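Local structure of FEZ-1 protein (Fluoribacter gormanii, 5WCK) at residues Ala45-Ile50 / Ser80-Gln85; Ser70-Asp75 / Ser99-Gly104; Ser107-Ala112 / Val184-Tyr189; Ile172-Val177 / Ala216-Leu221. The protein probably hydrolyses beta-lactam antibiotics at a two-zinc centre, as a monomeric metallo-beta-lactamase of subclass B3. The protein carries 2 engineered substitutions. All blocks are in the same frame, centred on the assembly; numbering follows the deposited sequence.

Contact 1 of 4, residues Ala45-Ile50 / Ser80-Gln85; sequences ANVPMI and SELIKQ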
loop_
_atom_site.group_PDB
_atom_site.type_symbol
_atom_site.label_atom_id
_atom_site.label_comp_id
_atom_site.label_asym_id
_atom_site.label_seq_id
_atom_site.Cartn_x
_atom_site.Cartn_y
_atom_site.Cartn_z
ATOM N N ALA A 45 3.077 15.519 6.726
ATOM C CA ALA A 45 4.484 15.783 7.064
ATOM C C ALA A 45 5.460 14.994 6.180
ATOM O O ALA A 45 6.622 15.359 6.074
ATOM C CB ALA A 45 4.714 15.461 8.523
ATOM N N ASN A 46 5.004 13.893 5.561
ATOM C CA ASN A 46 5.897 13.072 4.767
ATOM C C ASN A 46 5.941 13.528 3.302
ATOM O O ASN A 46 6.805 13.053 2.561
ATOM C CB ASN A 46 5.486 11.597 4.805
ATOM C CG ASN A 46 5.463 11.023 6.203
ATOM O OD1 ASN A 46 4.516 10.336 6.563
ATOM N ND2 ASN A 46 6.466 11.333 7.018
ATOM N N VAL A 47 5.030 14.409 2.871
ATOM C CA VAL A 47 4.997 14.819 1.453
ATOM C C VAL A 47 6.317 15.488 1.061
ATOM O O VAL A 47 6.920 15.163 0.038
ATOM C CB VAL A 47 3.750 15.661 1.118
ATOM C CG1 VAL A 47 3.817 16.260 -0.278
ATOM C CG2 VAL A 47 2.479 14.842 1.254
ATOM N N PRO A 48 6.894 16.442 1.833
ATOM C CA PRO A 48 8.210 16.958 1.455
ATOM C C PRO A 48 9.314 15.895 1.430
ATOM O O PRO A 48 10.273 16.021 0.662
ATOM C CB PRO A 48 8.521 18.034 2.510
ATOM C CG PRO A 48 7.193 18.353 3.126
ATOM C CD PRO A 48 6.315 17.123 2.994
ATOM N N MET A 49 9.171 14.847 2.257
ATOM C CA MET A 49 10.141 13.766 2.317
ATOM C C MET A 49 10.063 12.927 1.032
ATOM O O MET A 49 11.086 12.493 0.493
ATOM C CB MET A 49 9.913 12.885 3.551
ATOM C CG MET A 49 10.079 13.659 4.839
ATOM S SD MET A 49 9.457 12.794 6.305
ATOM C CE MET A 49 10.554 11.406 6.366
ATOM N N ILE A 50 8.832 12.642 0.599
ATOM C CA ILE A 50 8.615 11.890 -0.661
ATOM C C ILE A 50 9.199 12.697 -1.830
ATOM O O ILE A 50 9.938 12.144 -2.665
ATOM C CB ILE A 50 7.128 11.542 -0.844
ATOM C CG1 ILE A 50 6.670 10.531 0.215
ATOM C CG2 ILE A 50 6.875 11.009 -2.249
ATOM C CD1 ILE A 50 5.181 10.411 0.343
ATOM N N SER A 80 -2.482 13.030 0.185
ATOM C CA SER A 80 -2.891 12.949 -1.225
ATOM C C SER A 80 -3.287 14.325 -1.774
ATOM O O SER A 80 -2.899 14.662 -2.891
ATOM C CB SER A 80 -3.952 11.928 -1.455
ATOM O OG SER A 80 -3.416 10.609 -1.222
ATOM N N GLU A 81 -4.048 15.107 -1.001
ATOM C CA GLU A 81 -4.477 16.436 -1.515
ATOM C C GLU A 81 -3.246 17.302 -1.825
ATOM O O GLU A 81 -3.209 17.957 -2.882
ATOM C CB GLU A 81 -5.445 17.118 -0.557
ATOM C CG GLU A 81 -5.922 18.478 -1.075
ATOM C CD GLU A 81 -6.600 18.504 -2.434
ATOM O OE1 GLU A 81 -7.059 17.449 -2.917
ATOM O OE2 GLU A 81 -6.700 19.624 -3.016
ATOM N N LEU A 82 -2.258 17.328 -0.922
ATOM C CA LEU A 82 -1.026 18.088 -1.147
ATOM C C LEU A 82 -0.333 17.634 -2.432
ATOM O O LEU A 82 0.122 18.447 -3.229
ATOM C CB LEU A 82 -0.065 17.911 0.029
ATOM C CG LEU A 82 -0.469 18.601 1.326
ATOM C CD1 LEU A 82 0.369 18.049 2.467
ATOM C CD2 LEU A 82 -0.288 20.115 1.191
ATOM N N ILE A 83 -0.241 16.315 -2.639
ATOM C CA ILE A 83 0.426 15.809 -3.841
ATOM C C ILE A 83 -0.335 16.264 -5.090
ATOM O O ILE A 83 0.285 16.658 -6.069
ATOM C CB ILE A 83 0.622 14.285 -3.770
ATOM C CG1 ILE A 83 1.639 13.987 -2.664
ATOM C CG2 ILE A 83 1.060 13.737 -5.126
ATOM C CD1 ILE A 83 2.006 12.548 -2.471
ATOM N N LYS A 84 -1.661 16.213 -5.050
ATOM C CA LYS A 84 -2.497 16.636 -6.182
ATOM C C LYS A 84 -2.264 18.136 -6.436
ATOM O O LYS A 84 -2.126 18.549 -7.593
ATOM C CB LYS A 84 -3.979 16.364 -5.925
ATOM C CG LYS A 84 -4.384 14.894 -5.867
ATOM C CD LYS A 84 -5.872 14.711 -5.852
ATOM C CE LYS A 84 -6.523 14.954 -7.201
ATOM N NZ LYS A 84 -7.993 15.085 -7.102
ATOM N N GLN A 85 -2.217 18.934 -5.370
ATOM C CA GLN A 85 -2.029 20.412 -5.505
ATOM C C GLN A 85 -0.678 20.708 -6.155
ATOM O O GLN A 85 -0.579 21.630 -6.986
ATOM C CB GLN A 85 -2.113 21.109 -4.147
ATOM C CG GLN A 85 -3.537 21.214 -3.609
ATOM C CD GLN A 85 -3.645 21.732 -2.191
ATOM O OE1 GLN A 85 -2.719 21.647 -1.385
ATOM N NE2 GLN A 85 -4.832 22.209 -1.847
#
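Leu82 is the first residue of segment 80-85 to meet the other helix, and it meets Val47. Its CD1 methyl lies 4.0 Å from Val47 CG2, and its CB is 4.2 Å from the same methyl. The leucine therefore touches one branch of the valine. One residue on, Ile83 takes both. Its CB does not aim straight at helix 47-56, but with CG1 anti to the carbonyl carbon (chi1 -68°) the longer branch swings back to the contact, and CG1 lies across the valine fork, 4.0 Å from Val47 CG1 and 4.1 Å from Val47 CG2. Val47 offers both methyls because its bond to CB faces the partner helix and CG1 stands anti to its own N (chi1 171°). Both helices also pack on the sheet: Ile83 and Ile50 rest on Leu38 of strand 35-39, so the two share one strand. Further along, Lys84 turns elsewhere, with NZ bonded to Thr123 O. Everything that meets across the gap is aliphatic carbon, all of it near van der Waals distance. Dispersion and burial of apolar surface account for this contact; no directional bond contributes.

Contact 2 of 4, residues Ser70-Asp75 / Ser99-Gly104; sequences SHAHFD and SVILSG. With ZN (zinc ion), chain D; ZN (zinc ion), chain C.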
loop_
_atom_site.group_PDB
_atom_site.type_symbol
_atom_site.label_atom_id
_atom_site.label_comp_id
_atom_site.label_asym_id
_atom_site.label_seq_id
_atom_site.Cartn_x
_atom_site.Cartn_y
_atom_site.Cartn_z
ATOM N N SER A 70 -2.398 2.139 -1.053
ATOM C CA SER A 70 -2.656 0.775 -0.582
ATOM C C SER A 70 -4.079 0.653 -0.018
ATOM O O SER A 70 -4.775 -0.307 -0.278
ATOM C CB SER A 70 -1.664 0.365 0.474
ATOM O OG SER A 70 -0.369 0.199 -0.095
ATOM N N HIS A 71 -4.454 1.599 0.840
ATOM C CA HIS A 71 -5.791 1.590 1.414
ATOM C C HIS A 71 -6.086 2.954 2.050
ATOM O O HIS A 71 -5.184 3.732 2.302
ATOM C CB HIS A 71 -5.976 0.425 2.402
ATOM C CG HIS A 71 -5.186 0.483 3.664
ATOM N ND1 HIS A 71 -4.006 -0.241 3.854
ATOM C CD2 HIS A 71 -5.420 1.124 4.827
ATOM C CE1 HIS A 71 -3.575 -0.046 5.087
ATOM N NE2 HIS A 71 -4.425 0.777 5.712
ATOM N N ALA A 72 -7.378 3.194 2.307
ATOM C CA ALA A 72 -7.874 4.505 2.754
ATOM C C ALA A 72 -7.812 4.630 4.281
ATOM O O ALA A 72 -8.832 4.619 4.951
ATOM C CB ALA A 72 -9.281 4.731 2.235
ATOM N N HIS A 73 -6.596 4.753 4.813
ATOM C CA HIS A 73 -6.328 5.205 6.165
ATOM C C HIS A 73 -5.344 6.381 6.100
ATOM O O HIS A 73 -4.538 6.491 5.173
ATOM C CB HIS A 73 -5.776 4.085 7.046
ATOM C CG HIS A 73 -6.800 3.133 7.557
ATOM N ND1 HIS A 73 -6.479 1.825 7.961
ATOM C CD2 HIS A 73 -8.130 3.281 7.765
ATOM C CE1 HIS A 73 -7.584 1.242 8.399
ATOM N NE2 HIS A 73 -8.608 2.087 8.257
ATOM N N PHE A 74 -5.416 7.249 7.109
ATOM C CA PHE A 74 -4.610 8.476 7.117
ATOM C C PHE A 74 -3.112 8.209 6.926
ATOM O O PHE A 74 -2.418 9.041 6.316
ATOM C CB PHE A 74 -4.839 9.283 8.406
ATOM C CG PHE A 74 -4.197 8.680 9.624
ATOM C CD1 PHE A 74 -4.836 7.692 10.354
ATOM C CD2 PHE A 74 -2.922 9.056 10.012
ATOM C CE1 PHE A 74 -4.225 7.098 11.447
ATOM C CE2 PHE A 74 -2.311 8.465 11.107
ATOM C CZ PHE A 74 -2.959 7.481 11.821
ATOM N N ASP A 75 -2.592 7.086 7.450
ATOM C CA ASP A 75 -1.155 6.833 7.414
ATOM C C ASP A 75 -0.680 6.510 5.991
ATOM O O ASP A 75 0.518 6.563 5.759
ATOM C CB ASP A 75 -0.717 5.765 8.423
ATOM C CG ASP A 75 -1.387 4.410 8.308
ATOM O OD1 ASP A 75 -2.588 4.389 7.995
ATOM O OD2 ASP A 75 -0.727 3.379 8.593
ATOM N N SER A 99 -15.481 6.395 -0.768
ATOM C CA SER A 99 -16.240 7.201 0.200
ATOM C C SER A 99 -15.312 7.741 1.296
ATOM O O SER A 99 -15.420 8.899 1.733
ATOM C CB SER A 99 -17.377 6.422 0.796
ATOM O OG SER A 99 -17.996 7.175 1.822
ATOM N N VAL A 100 -14.410 6.894 1.801
ATOM C CA VAL A 100 -13.514 7.345 2.857
ATOM C C VAL A 100 -12.585 8.460 2.356
ATOM O O VAL A 100 -12.337 9.429 3.074
ATOM C CB VAL A 100 -12.725 6.171 3.462
ATOM C CG1 VAL A 100 -11.630 6.646 4.370
ATOM C CG2 VAL A 100 -13.672 5.236 4.195
ATOM N N ILE A 101 -12.067 8.326 1.139
ATOM C CA ILE A 101 -11.189 9.355 0.599
ATOM C C ILE A 101 -11.958 10.682 0.430
ATOM O O ILE A 101 -11.460 11.735 0.822
ATOM C CB ILE A 101 -10.531 8.859 -0.699
ATOM C CG1 ILE A 101 -9.616 7.654 -0.436
ATOM C CG2 ILE A 101 -9.781 9.990 -1.395
ATOM C CD1 ILE A 101 -8.568 7.889 0.619
ATOM N N LEU A 102 -13.164 10.631 -0.126
ATOM C CA LEU A 102 -13.951 11.880 -0.374
ATOM C C LEU A 102 -14.304 12.565 0.960
ATOM O O LEU A 102 -14.336 13.798 1.042
ATOM C CB LEU A 102 -15.232 11.548 -1.145
ATOM C CG LEU A 102 -15.066 10.983 -2.551
ATOM C CD1 LEU A 102 -16.422 10.796 -3.211
ATOM C CD2 LEU A 102 -14.162 11.832 -3.418
ATOM N N SER A 103 -14.551 11.769 2.009
ATOM C CA SER A 103 -15.002 12.277 3.303
ATOM C C SER A 103 -13.818 12.551 4.243
ATOM O O SER A 103 -14.011 12.961 5.400
ATOM C CB SER A 103 -15.993 11.334 3.934
ATOM O OG SER A 103 -15.362 10.145 4.397
ATOM N N GLY A 104 -12.578 12.277 3.808
ATOM C CA GLY A 104 -11.435 12.483 4.671
ATOM C C GLY A 104 -11.509 11.651 5.946
ATOM O O GLY A 104 -11.020 12.078 6.995
HETATM ZN ZN ZN D . -4.705 0.792 7.780
HETATM ZN ZN ZN C . -1.119 1.469 7.962
HETATM O O HOH W 1 -3.061 1.626 8.471
#
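The zinc-binding His-X-His-X-Asp-His loop backs onto helix 95-103 through one small side chain, that of Ala72. Its CB points at the helix and wedges between two branches: Val100 CG1 at 3.7 Å and Ile101 CD1 at 3.6 Å. The valine methyl also reaches the backbone, with Val100 CG1 3.5 Å from Ala72 O. Ile101 starts off to one side, and its chi2 of -54° bends the terminal methyl onto the alanine. Ala72 is the centre of an inverse gamma turn, and Asp97 OD2 accepts its N-H. While Ala72 faces the helix, the bonds to CB of His71 and His73 leave the other way. His71 NE2 and His73 ND1 bind the same zinc, each at 2.1 Å, and His149 completes the protein ligands of that ion. Asp75 OD2 holds the second zinc at 2.0 Å, together with His76 and His215. A water bridges the two metals and donates a hydrogen bond to Asp75 OD1 (2.8 Å), so both oxygens of the carboxylate are used. With its back packed on helix 95-103, this tight loop of alternating ligands leading into a short helix is the signature of the dinuclear zinc site of the metallo-beta-lactamase superfamily.

Contact 3 of 4, residues Ser107-Ala112 / Val184-Tyr189; sequences SDFHYA and VDNITY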
loop_
_atom_site.group_PDB
_atom_site.type_symbol
_atom_site.label_atom_id
_atom_site.label_comp_id
_atom_site.label_asym_id
_atom_site.label_seq_id
_atom_site.Cartn_x
_atom_site.Cartn_y
_atom_site.Cartn_z
ATOM N N SER A 107 -16.521 8.792 6.861
ATOM C CA SER A 107 -17.383 7.665 6.541
ATOM C C SER A 107 -16.747 6.304 6.883
ATOM O O SER A 107 -17.290 5.262 6.536
ATOM C CB SER A 107 -17.822 7.673 5.108
ATOM O OG SER A 107 -16.722 7.385 4.237
ATOM N N ASP A 108 -15.598 6.310 7.551
ATOM C CA ASP A 108 -14.878 5.055 7.821
ATOM C C ASP A 108 -15.758 4.146 8.689
ATOM O O ASP A 108 -16.322 4.590 9.696
ATOM C CB ASP A 108 -13.553 5.359 8.514
ATOM C CG ASP A 108 -12.627 4.160 8.636
ATOM O OD1 ASP A 108 -12.918 3.260 9.471
ATOM O OD2 ASP A 108 -11.625 4.155 7.898
ATOM N N PHE A 109 -15.851 2.863 8.315
ATOM C CA PHE A 109 -16.721 1.925 9.018
ATOM C C PHE A 109 -16.353 1.795 10.484
ATOM O O PHE A 109 -17.222 1.410 11.299
ATOM C CB PHE A 109 -16.719 0.527 8.383
ATOM C CG PHE A 109 -15.526 -0.336 8.741
ATOM C CD1 PHE A 109 -14.377 -0.312 7.968
ATOM C CD2 PHE A 109 -15.572 -1.191 9.840
ATOM C CE1 PHE A 109 -13.290 -1.112 8.296
ATOM C CE2 PHE A 109 -14.480 -1.983 10.165
ATOM C CZ PHE A 109 -13.350 -1.941 9.385
ATOM N N HIS A 110 -15.082 2.049 10.829
ATOM C CA HIS A 110 -14.598 1.851 12.173
ATOM C C HIS A 110 -14.260 3.166 12.877
ATOM O O HIS A 110 -14.527 3.291 14.076
ATOM C CB HIS A 110 -13.377 0.921 12.197
ATOM C CG HIS A 110 -13.042 0.516 13.584
ATOM N ND1 HIS A 110 -13.731 -0.474 14.249
ATOM C CD2 HIS A 110 -12.148 0.998 14.453
ATOM C CE1 HIS A 110 -13.252 -0.576 15.464
ATOM N NE2 HIS A 110 -12.298 0.309 15.617
ATOM N N TYR A 111 -13.644 4.114 12.148
ATOM C CA TYR A 111 -12.986 5.312 12.744
ATOM C C TYR A 111 -13.786 6.596 12.459
ATOM O O TYR A 111 -13.282 7.692 12.702
ATOM C CB TYR A 111 -11.555 5.472 12.225
ATOM C CG TYR A 111 -10.636 4.336 12.603
ATOM C CD1 TYR A 111 -10.171 4.182 13.897
ATOM C CD2 TYR A 111 -10.258 3.401 11.649
ATOM C CE1 TYR A 111 -9.326 3.130 14.236
ATOM C CE2 TYR A 111 -9.455 2.320 11.983
ATOM C CZ TYR A 111 -8.987 2.184 13.273
ATOM O OH TYR A 111 -8.174 1.137 13.637
ATOM N N ALA A 112 -15.041 6.465 12.002
ATOM C CA ALA A 112 -15.904 7.650 11.696
ATOM C C ALA A 112 -15.955 8.621 12.879
ATOM O O ALA A 112 -16.003 9.850 12.665
ATOM C CB ALA A 112 -17.285 7.199 11.311
ATOM N N VAL A 184 -17.500 -10.150 14.331
ATOM C CA VAL A 184 -18.735 -10.920 14.475
ATOM C C VAL A 184 -19.874 -9.905 14.629
ATOM O O VAL A 184 -19.799 -9.064 15.535
ATOM C CB VAL A 184 -18.686 -11.828 15.717
ATOM C CG1 VAL A 184 -19.984 -12.611 15.895
ATOM C CG2 VAL A 184 -17.475 -12.763 15.686
ATOM N N ASP A 185 -20.866 -10.002 13.749
ATOM C CA ASP A 185 -22.052 -9.118 13.786
ATOM C C ASP A 185 -21.623 -7.637 13.785
ATOM O O ASP A 185 -22.147 -6.797 14.540
ATOM C CB ASP A 185 -22.925 -9.487 14.988
ATOM C CG ASP A 185 -23.514 -10.884 14.888
ATOM O OD1 ASP A 185 -23.802 -11.316 13.763
ATOM O OD2 ASP A 185 -23.650 -11.518 15.935
ATOM N N ASN A 186 -20.678 -7.297 12.898
ATOM C CA ASN A 186 -20.262 -5.915 12.729
ATOM C C ASN A 186 -21.439 -5.104 12.171
ATOM O O ASN A 186 -22.024 -5.453 11.138
ATOM C CB ASN A 186 -19.035 -5.846 11.821
ATOM C CG ASN A 186 -18.404 -4.471 11.784
ATOM O OD1 ASN A 186 -19.068 -3.496 11.426
ATOM N ND2 ASN A 186 -17.133 -4.385 12.148
ATOM N N ILE A 187 -21.771 -4.005 12.871
ATOM C CA ILE A 187 -22.981 -3.230 12.549
ATOM C C ILE A 187 -22.826 -2.413 11.266
ATOM O O ILE A 187 -23.808 -2.284 10.508
ATOM C CB ILE A 187 -23.328 -2.335 13.753
ATOM C CG1 ILE A 187 -23.663 -3.154 15.000
ATOM C CG2 ILE A 187 -24.410 -1.311 13.412
ATOM C CD1 ILE A 187 -24.944 -3.961 14.916
ATOM N N THR A 188 -21.631 -1.845 11.019
ATOM C CA THR A 188 -21.445 -0.952 9.875
ATOM C C THR A 188 -20.914 -1.697 8.640
ATOM O O THR A 188 -21.123 -1.264 7.513
ATOM C CB THR A 188 -20.525 0.212 10.250
ATOM O OG1 THR A 188 -19.267 -0.341 10.656
ATOM C CG2 THR A 188 -21.106 1.068 11.360
ATOM N N TYR A 189 -20.183 -2.793 8.872
ATOM C CA TYR A 189 -19.478 -3.556 7.821
ATOM C C TYR A 189 -19.724 -5.038 8.047
ATOM O O TYR A 189 -18.842 -5.776 8.464
ATOM C CB TYR A 189 -18.002 -3.170 7.879
ATOM C CG TYR A 189 -17.044 -3.736 6.852
ATOM C CD1 TYR A 189 -17.446 -4.409 5.706
ATOM C CD2 TYR A 189 -15.682 -3.572 7.061
ATOM C CE1 TYR A 189 -16.524 -4.917 4.799
ATOM C CE2 TYR A 189 -14.750 -4.031 6.148
ATOM C CZ TYR A 189 -15.165 -4.751 5.040
ATOM O OH TYR A 189 -14.226 -5.203 4.147
HETATM O O HOH W 2 -15.426 -2.691 13.920
#
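A T-shaped aromatic pair, Phe109 with Tyr189, joins two irregular loops beside the zinc site: one follows helix 95-103, the other leads to helix 192-204. Tyr189 turns its edge to the phenylalanine, with CD2 3.4 Å above the plane and over the middle of the Phe109 ring. The centroids are 4.7 Å apart and the planes meet at 71°. Extended away from its own N (chi1 -176°), the tyrosine reaches over this face, while His110 CB sits near the rim of the opposite one. The Tyr189 hydroxyl is hydrogen-bonded to Asp195. At the edge of the same Phe109 ring lies Thr188 OG1, which donates to Phe109 O at 2.8 Å, tilted 26° from the carbonyl plane. Each loop is braced from within. Asp108 OD1 takes the N-H groups of His110 (2.8 Å) and Tyr111 (2.9 Å), and Asn186 OD1 takes that of Tyr189 (2.9 Å), from above its amide plane. Asn186 ND2 is held mainly by Lys182 O, and a water bonded to His110 ND1 also takes a weak bond from it. Ring on ring, with an Asx motif shaping either loop, the contact is consistent with a place at the edge of the zinc site: the Phe109 side chain comes within about 9 Å of a zinc, nearest atoms.

Contact 4 of 4, residues Ile172-Val177 / Ala216-Leu221; sequences IGSIGV and AGMFDL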
loop_
_atom_site.group_PDB
_atom_site.type_symbol
_atom_site.label_atom_id
_atom_site.label_comp_id
_atom_site.label_asym_id
_atom_site.label_seq_id
_atom_site.Cartn_x
_atom_site.Cartn_y
_atom_site.Cartn_z
ATOM N N ILE A 172 1.538 -5.768 -0.637
ATOM C CA ILE A 172 0.408 -6.201 0.190
ATOM C C ILE A 172 -0.220 -4.960 0.829
ATOM O O ILE A 172 0.463 -4.162 1.487
ATOM C CB ILE A 172 0.848 -7.254 1.224
ATOM C CG1 ILE A 172 1.346 -8.523 0.525
ATOM C CG2 ILE A 172 -0.288 -7.560 2.181
ATOM C CD1 ILE A 172 1.884 -9.610 1.425
ATOM N N GLY A 173 -1.507 -4.753 0.593
ATOM C CA GLY A 173 -2.174 -3.528 1.084
ATOM C C GLY A 173 -2.260 -3.411 2.593
ATOM O O GLY A 173 -2.123 -2.296 3.096
ATOM N N SER A 174 -2.596 -4.550 3.198
ATOM C CA SER A 174 -2.743 -4.947 4.630
ATOM C C SER A 174 -3.882 -5.950 4.781
ATOM O O SER A 174 -4.931 -5.682 4.270
ATOM C CB SER A 174 -3.038 -3.853 5.640
ATOM O OG SER A 174 -3.259 -4.393 6.917
ATOM N N ILE A 175 -3.648 -7.003 5.564
ATOM C CA ILE A 175 -4.737 -7.928 6.010
ATOM C C ILE A 175 -4.679 -7.995 7.552
ATOM O O ILE A 175 -5.064 -8.983 8.121
ATOM C CB ILE A 175 -4.775 -9.305 5.329
ATOM C CG1 ILE A 175 -3.429 -10.008 5.404
ATOM C CG2 ILE A 175 -5.257 -9.166 3.902
ATOM C CD1 ILE A 175 -3.586 -11.482 5.215
ATOM N N GLY A 176 -4.185 -6.928 8.177
ATOM C CA GLY A 176 -4.160 -6.843 9.615
ATOM C C GLY A 176 -5.528 -6.534 10.192
ATOM O O GLY A 176 -6.297 -5.779 9.588
ATOM N N VAL A 177 -5.816 -7.109 11.358
ATOM C CA VAL A 177 -7.013 -6.776 12.114
ATOM C C VAL A 177 -6.603 -5.734 13.145
ATOM O O VAL A 177 -5.833 -6.062 14.053
ATOM C CB VAL A 177 -7.637 -8.000 12.800
ATOM C CG1 VAL A 177 -8.893 -7.633 13.583
ATOM C CG2 VAL A 177 -7.912 -9.111 11.815
ATOM N N ALA A 216 6.918 -0.830 6.115
ATOM C CA ALA A 216 8.282 -1.362 6.057
ATOM C C ALA A 216 8.439 -2.643 6.882
ATOM O O ALA A 216 9.094 -3.606 6.438
ATOM C CB ALA A 216 9.242 -0.306 6.542
ATOM N N GLY A 217 7.824 -2.678 8.069
ATOM C CA GLY A 217 7.960 -3.794 8.977
ATOM C C GLY A 217 7.320 -5.081 8.456
ATOM O O GLY A 217 7.703 -6.179 8.884
ATOM N N MET A 218 6.386 -4.985 7.509
ATOM C CA MET A 218 5.740 -6.187 6.960
ATOM C C MET A 218 6.770 -7.058 6.251
ATOM O O MET A 218 6.648 -8.297 6.275
ATOM C CB MET A 218 4.643 -5.813 5.948
ATOM C CG MET A 218 3.521 -5.095 6.585
ATOM S SD MET A 218 2.411 -4.466 5.297
ATOM C CE MET A 218 0.939 -4.103 6.253
ATOM N N PHE A 219 7.725 -6.414 5.564
ATOM C CA PHE A 219 8.561 -7.131 4.609
ATOM C C PHE A 219 10.050 -6.977 4.936
ATOM O O PHE A 219 10.864 -7.334 4.122
ATOM C CB PHE A 219 8.250 -6.708 3.174
ATOM C CG PHE A 219 8.518 -5.264 2.828
ATOM C CD1 PHE A 219 7.562 -4.286 3.089
ATOM C CD2 PHE A 219 9.710 -4.875 2.246
ATOM C CE1 PHE A 219 7.786 -2.961 2.729
ATOM C CE2 PHE A 219 9.940 -3.543 1.913
ATOM C CZ PHE A 219 8.984 -2.586 2.170
ATOM N N ASP A 220 10.391 -6.493 6.136
ATOM C CA ASP A 220 11.812 -6.482 6.598
ATOM C C ASP A 220 12.640 -5.499 5.762
ATOM O O ASP A 220 13.769 -5.807 5.400
ATOM C CB ASP A 220 12.422 -7.888 6.620
ATOM C CG ASP A 220 13.633 -8.043 7.531
ATOM O OD1 ASP A 220 13.818 -7.183 8.409
ATOM O OD2 ASP A 220 14.373 -9.040 7.342
ATOM N N LEU A 221 12.096 -4.314 5.488
ATOM C CA LEU A 221 12.777 -3.276 4.680
ATOM C C LEU A 221 14.196 -3.032 5.197
ATOM O O LEU A 221 15.137 -3.000 4.411
ATOM C CB LEU A 221 11.994 -1.960 4.705
ATOM C CG LEU A 221 12.735 -0.749 4.117
ATOM C CD1 LEU A 221 12.871 -0.883 2.615
ATOM C CD2 LEU A 221 12.057 0.561 4.486
#
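Met218 meets Ser174 with the end of its chain, and this is the close part of a rather thin contact. Its CE methyl lies 4.0 Å from Ser174 CB and 4.1 Å from Ser174 CA, a carbon-to-carbon touch on the backbone side of the serine. The methionine gets there by stretching out: from CG anti to the carbonyl carbon (chi1 -65°) the chain runs nearly straight through chi2 of 171° and chi3 of 164°. Around its sulfur the fit is looser, with Ile172 O 4.3 Å from Met218 SD and the Ile172 side chain further still. Tyr245 of helix 239-262 packs against both Met218 and Ile172. Towards solvent things open up: Gly217 is exposed, Met218 is partly so, and a sulfate, probably from the crystallisation liquor, comes within about 4 Å of the methionine side chain. Segment 172-177 also serves the zinc site through its backbone: Gly176 O accepts from ND1 of the zinc ligand His149, a bond that would help set the rotation of that ring. Across the contact itself the forces are van der Waals alone, Met218 making only apolar and loose contacts beside the segment that carries this carbonyl.

Contact 2 is the hub, since it carries three of the six protein ligands of the zincs, and contacts 3 and 4 both touch it. On the 99-104 side, Ser99 OG lies 2.7 Å from Ser107 OG, a probable hydrogen bond to contact 3. From the zinc loop 70-75, His73 CD2 packs 3.6 Å from Asp108 OD2. On the metal side, His71 ND1 reaches Gly173 O of contact 4 at 2.9 Å. Contacts 3 and 4 do not meet: their nearest atoms are about 7 Å apart and their centres about 22 Å. Contact 1 stands off from the others, its nearest atoms about 6 Å from contact 2, although helix 80-87 follows directly on the metal-bearing helix 74-77.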